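Local coordinates for secreted protein (PDB 5LXZ) that probably acts as a copper-radical oxidase of the galactose oxidase (AA5) family, binding copper in a secreted protein built round a Kelch beta-propeller, at residues A[310-315]-A[365-370]; A[439-442]-A[447-450]. The protein carries 1 engineered substitution. All blocks are in the same frame, centred on the assembly; numbering follows the deposited sequence.

Interaction 1: A[310-315]-A[365-370]; sequences FYSGAN and YMVIGG
F310 and Y365 meet obliquely, one ring lying over a face of the other. F310 CD2 sits over the middle of the Y365 ring and is 3.6 Å from Y365 CG, while F310 CE2 reaches 3.7 Å from Y365 CB, where the ring leaves its backbone. The centroids are 4.7 Å apart and the planes are turned by 45°, which fits neither a parallel stack nor a T-shaped pair. The two side chains run antiparallel alongside one another, each heading the way the other came from. F310 can lie this way because CG is anti to the backbone N (chi1 -178°), directing the ring at the neighbouring strand; F395 and L388 also pack against it, and the edge-to-face partner of Y365 is F302.

The second point of contact is smaller: S312 CB touches V367 CG2 at 3.6 Å, the same methyl lying 3.8 Å from S312 O. These are the residues whose CA atoms come nearest across the segments, 6.9 Å apart, too far for backbone pairing. Side chains therefore make the join, as expected where two propeller blades pack face against face: 309-311 and 364-368 are each the second strand of successive four-stranded antiparallel sheets.

Polar atoms at this buried seam are served from within or beside it. S312 OG lies between the backbone N and the carbonyl carbon (chi1 73°), and accepts from A314 N at 3.2 Å in an ST turn; it is also hydrogen-bonded to T354 OG1, from the first strand of the V367 blade. Further along, N315 ND2 donates to G313 O at 2.9 Å within its own amide plane, fastening the loop beyond strand 309-311.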
loop_
_atom_site.group_PDB
_atom_site.type_symbol
_atom_site.label_atom_id
_atom_site.label_comp_id
_atom_site.label_asym_id
_atom_site.label_seq_id
_atom_site.Cartn_x
_atom_site.Cartn_y
_atom_site.Cartn_z
ATOM N N PHE A 310 -4.802 -9.836 -10.311
ATOM C CA PHE A 310 -5.659 -10.143 -9.225
ATOM C C PHE A 310 -5.806 -8.959 -8.312
ATOM O O PHE A 310 -4.811 -8.422 -7.846
ATOM C CB PHE A 310 -5.123 -11.330 -8.428
ATOM C CG PHE A 310 -6.017 -11.745 -7.282
ATOM C CD1 PHE A 310 -7.342 -12.081 -7.534
ATOM C CD2 PHE A 310 -5.581 -11.728 -5.999
ATOM C CE1 PHE A 310 -8.167 -12.482 -6.500
ATOM C CE2 PHE A 310 -6.422 -12.132 -4.948
ATOM C CZ PHE A 310 -7.695 -12.501 -5.217
ATOM N N TYR A 311 -7.060 -8.555 -8.116
ATOM C CA TYR A 311 -7.410 -7.524 -7.113
ATOM C C TYR A 311 -7.932 -8.255 -5.931
ATOM O O TYR A 311 -8.991 -8.887 -6.004
ATOM C CB TYR A 311 -8.442 -6.586 -7.689
ATOM C CG TYR A 311 -9.045 -5.612 -6.699
ATOM C CD1 TYR A 311 -8.226 -4.809 -5.879
ATOM C CD2 TYR A 311 -10.405 -5.443 -6.595
ATOM C CE1 TYR A 311 -8.777 -3.893 -4.992
ATOM C CE2 TYR A 311 -10.940 -4.491 -5.770
ATOM C CZ TYR A 311 -10.126 -3.721 -4.960
ATOM O OH TYR A 311 -10.600 -2.746 -4.126
ATOM N N SER A 312 -7.268 -8.091 -4.786
ATOM C CA SER A 312 -7.636 -8.852 -3.605
ATOM C C SER A 312 -8.826 -8.209 -2.887
ATOM O O SER A 312 -9.379 -8.851 -2.004
ATOM C CB SER A 312 -6.477 -8.948 -2.628
ATOM O OG SER A 312 -6.267 -7.696 -1.984
ATOM N N GLY A 313 -9.171 -6.987 -3.227
ATOM C CA GLY A 313 -10.160 -6.203 -2.509
ATOM C C GLY A 313 -9.566 -5.262 -1.472
ATOM O O GLY A 313 -10.225 -4.294 -1.082
ATOM N N ALA A 314 -8.331 -5.497 -1.046
ATOM C CA ALA A 314 -7.688 -4.627 -0.052
ATOM C C ALA A 314 -7.373 -3.294 -0.687
ATOM O O ALA A 314 -6.992 -3.241 -1.873
ATOM C CB ALA A 314 -6.411 -5.260 0.488
ATOM N N ASN A 315 -7.571 -2.220 0.057
ATOM C CA ASN A 315 -7.414 -0.871 -0.493
ATOM C C ASN A 315 -7.361 0.127 0.644
ATOM O O ASN A 315 -7.653 -0.229 1.758
ATOM C CB ASN A 315 -8.605 -0.512 -1.412
ATOM C CG ASN A 315 -9.911 -0.350 -0.659
ATOM O OD1 ASN A 315 -10.253 0.740 -0.257
ATOM N ND2 ASN A 315 -10.605 -1.454 -0.397
ATOM N N TYR A 365 -3.427 -16.370 -2.497
ATOM C CA TYR A 365 -3.361 -14.992 -1.977
ATOM C C TYR A 365 -4.080 -14.934 -0.665
ATOM O O TYR A 365 -5.154 -15.508 -0.560
ATOM C CB TYR A 365 -4.004 -14.027 -2.960
ATOM C CG TYR A 365 -3.255 -13.816 -4.217
ATOM C CD1 TYR A 365 -3.364 -14.692 -5.274
ATOM C CD2 TYR A 365 -2.376 -12.767 -4.336
ATOM C CE1 TYR A 365 -2.645 -14.492 -6.443
ATOM C CE2 TYR A 365 -1.638 -12.591 -5.484
ATOM C CZ TYR A 365 -1.780 -13.436 -6.521
ATOM O OH TYR A 365 -1.058 -13.245 -7.698
ATOM N N MET A 366 -3.513 -14.258 0.311
ATOM C CA MET A 366 -4.122 -14.094 1.624
ATOM C C MET A 366 -4.362 -12.633 1.909
ATOM O O MET A 366 -3.472 -11.799 1.742
ATOM C CB MET A 366 -3.250 -14.709 2.683
ATOM C CG MET A 366 -3.827 -14.530 4.076
ATOM S SD MET A 366 -2.692 -14.995 5.410
ATOM C CE MET A 366 -3.108 -16.664 5.364
ATOM N N VAL A 367 -5.597 -12.310 2.303
ATOM C CA VAL A 367 -6.021 -11.005 2.756
ATOM C C VAL A 367 -6.195 -11.062 4.289
ATOM O O VAL A 367 -6.779 -12.023 4.792
ATOM C CB VAL A 367 -7.310 -10.582 2.056
ATOM C CG1 VAL A 367 -7.835 -9.324 2.651
ATOM C CG2 VAL A 367 -7.110 -10.418 0.556
ATOM N N ILE A 368 -5.597 -10.113 4.963
ATOM C CA ILE A 368 -5.426 -10.169 6.397
ATOM C C ILE A 368 -6.014 -8.924 7.039
ATOM O O ILE A 368 -5.605 -7.812 6.739
ATOM C CB ILE A 368 -3.915 -10.223 6.768
ATOM C CG1 ILE A 368 -3.201 -11.316 6.019
ATOM C CG2 ILE A 368 -3.718 -10.376 8.268
ATOM C CD1 ILE A 368 -1.704 -11.206 6.000
ATOM N N GLY A 369 -6.934 -9.105 7.972
ATOM C CA GLY A 369 -7.455 -8.031 8.764
ATOM C C GLY A 369 -8.247 -7.027 7.925
ATOM O O GLY A 369 -8.874 -7.419 6.941
ATOM N N GLY A 370 -8.155 -5.756 8.304
ATOM C CA GLY A 370 -8.918 -4.708 7.683
ATOM C C GLY A 370 -9.942 -4.095 8.595
ATOM O O GLY A 370 -10.162 -4.544 9.713
#

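Interaction 2: A[439-442]-A[447-450]; sequences RLYH and EFER
The F448 ring is covered on both faces: R439 CD lies over one, 3.9 Å from the centroid and 19° off the normal, a CH-pi contact, and Y441 turns its edge toward the other in an edge-to-face pair with planes at 74°. L440 O lies at the ring's edge, in plane. Over one face of the R439 guanidinium comes R450 CD, 4.1 Å from R439 CZ. The H442 ring meets E449 at its edge: NE2 donates to the anti lone pair of E449 OE1 at 2.7 Å.

This is an antiparallel hairpin, the outer pair of strands in a Kelch blade. L440-E449 and H442-E447 are hydrogen-bonded pairs; R439-R450 and Y441-F448, on the aromatic face, are non-hydrogen-bonded. L440 N and E449 O are 2.8 Å apart, matched by the return bond from E449 N to L440 O.

A phenylalanine in place of H442 would probably leave E449 OE1 without this donor and its carboxylate freer to turn. R439 NH2 and R450 NH1, like charges, lie 4.4 Å apart; the salt bridge of R450 to D453 probably offsets one, while R439 is hydrogen-bonded to Q437, and the E449 carboxylate would tend to favour a protonated H442 imidazole.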
loop_
_atom_site.group_PDB
_atom_site.type_symbol
_atom_site.label_atom_id
_atom_site.label_comp_id
_atom_site.label_asym_id
_atom_site.label_seq_id
_atom_site.Cartn_x
_atom_site.Cartn_y
_atom_site.Cartn_z
ATOM N N ARG A 439 2.772 -12.900 14.782
ATOM C CA ARG A 439 2.545 -14.272 14.479
ATOM C C ARG A 439 3.311 -14.659 13.238
ATOM O O ARG A 439 3.541 -13.836 12.341
ATOM C CB ARG A 439 1.074 -14.547 14.198
ATOM C CG ARG A 439 0.179 -14.369 15.398
ATOM C CD ARG A 439 -1.260 -14.231 14.949
ATOM N NE ARG A 439 -2.155 -14.224 16.108
ATOM C CZ ARG A 439 -2.319 -13.202 16.937
ATOM N NH1 ARG A 439 -1.732 -12.029 16.732
ATOM N NH2 ARG A 439 -3.105 -13.343 18.029
ATOM N N LEU A 440 3.672 -15.922 13.171
ATOM C CA LEU A 440 4.081 -16.550 11.939
ATOM C C LEU A 440 2.952 -17.366 11.370
ATOM O O LEU A 440 2.392 -18.247 12.063
ATOM C CB LEU A 440 5.323 -17.421 12.140
ATOM C CG LEU A 440 6.610 -16.734 12.540
ATOM C CD1 LEU A 440 7.641 -17.775 12.909
ATOM C CD2 LEU A 440 7.152 -15.798 11.462
ATOM N N TYR A 441 2.574 -17.105 10.122
ATOM C CA TYR A 441 1.644 -17.957 9.382
ATOM C C TYR A 441 2.465 -19.017 8.675
ATOM O O TYR A 441 3.483 -18.719 8.047
ATOM C CB TYR A 441 0.878 -17.148 8.344
ATOM C CG TYR A 441 0.012 -18.012 7.484
ATOM C CD1 TYR A 441 -1.106 -18.672 8.018
ATOM C CD2 TYR A 441 0.331 -18.255 6.162
ATOM C CE1 TYR A 441 -1.859 -19.536 7.226
ATOM C CE2 TYR A 441 -0.437 -19.060 5.371
ATOM C CZ TYR A 441 -1.535 -19.718 5.906
ATOM O OH TYR A 441 -2.269 -20.553 5.105
ATOM N N HIS A 442 2.032 -20.262 8.791
ATOM C CA HIS A 442 2.707 -21.374 8.186
ATOM C C HIS A 442 1.791 -21.930 7.097
ATOM O O HIS A 442 0.766 -22.515 7.423
ATOM C CB HIS A 442 2.945 -22.422 9.266
ATOM C CG HIS A 442 3.913 -21.987 10.317
ATOM N ND1 HIS A 442 5.265 -21.848 10.062
ATOM C CD2 HIS A 442 3.730 -21.636 11.604
ATOM C CE1 HIS A 442 5.874 -21.443 11.163
ATOM N NE2 HIS A 442 4.967 -21.320 12.116
ATOM N N GLU A 447 -1.859 -22.563 9.781
ATOM C CA GLU A 447 -2.056 -22.044 11.118
ATOM C C GLU A 447 -1.118 -20.911 11.428
ATOM O O GLU A 447 -0.061 -20.787 10.826
ATOM C CB GLU A 447 -1.838 -23.152 12.170
ATOM C CG GLU A 447 -2.769 -24.360 12.021
ATOM C CD GLU A 447 -4.169 -24.150 12.528
ATOM O OE1 GLU A 447 -4.659 -23.001 12.654
ATOM O OE2 GLU A 447 -4.840 -25.191 12.810
ATOM N N PHE A 448 -1.501 -20.137 12.426
ATOM C CA PHE A 448 -0.652 -19.111 13.033
ATOM C C PHE A 448 0.059 -19.671 14.258
ATOM O O PHE A 448 -0.507 -20.458 15.015
ATOM C CB PHE A 448 -1.487 -17.939 13.534
ATOM C CG PHE A 448 -1.883 -16.940 12.482
ATOM C CD1 PHE A 448 -0.927 -16.316 11.720
ATOM C CD2 PHE A 448 -3.204 -16.514 12.381
ATOM C CE1 PHE A 448 -1.290 -15.338 10.801
ATOM C CE2 PHE A 448 -3.575 -15.551 11.460
ATOM C CZ PHE A 448 -2.610 -14.956 10.685
ATOM N N GLU A 449 1.296 -19.225 14.426
ATOM C CA GLU A 449 2.108 -19.472 15.621
ATOM C C GLU A 449 2.405 -18.102 16.197
ATOM O O GLU A 449 2.978 -17.267 15.517
ATOM C CB GLU A 449 3.394 -20.181 15.231
ATOM C CG GLU A 449 4.426 -20.293 16.341
ATOM C CD GLU A 449 5.778 -20.785 15.843
ATOM O OE1 GLU A 449 5.972 -20.970 14.623
ATOM O OE2 GLU A 449 6.704 -20.959 16.695
ATOM N N ARG A 450 2.010 -17.838 17.428
ATOM C CA ARG A 450 2.387 -16.618 18.088
ATOM C C ARG A 450 3.892 -16.586 18.373
ATOM O O ARG A 450 4.487 -17.577 18.799
ATOM C CB ARG A 450 1.605 -16.518 19.382
ATOM C CG ARG A 450 1.729 -15.205 20.032
ATOM C CD ARG A 450 0.683 -14.208 19.609
ATOM N NE ARG A 450 0.882 -13.135 20.557
ATOM C CZ ARG A 450 0.156 -12.843 21.615
ATOM N NH1 ARG A 450 -0.995 -13.461 21.863
ATOM N NH2 ARG A 450 0.558 -11.866 22.399
#

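How the interactions relate
Interaction 1 closes before interaction 2 opens along the chain, and they lie about 18 Å apart, centre to centre. Together they span three consecutive four-stranded sheets of the propeller: 310-315 belongs to the first, 365-370 to the second, and both 439-442 and 447-450 to the third. Interaction 1 thus joins two blades, whereas interaction 2 is internal to one. They touch through M366 CE, 3.5 Å from Y441 CZ, and Y441 and F448 also pack on strand 383-387 of the middle blade, so its two sides meet both neighbours. Interaction 1 lies about 11 Å and interaction 2 about 22 Å from the chain centre, so the second is more peripheral, matching its partial burial.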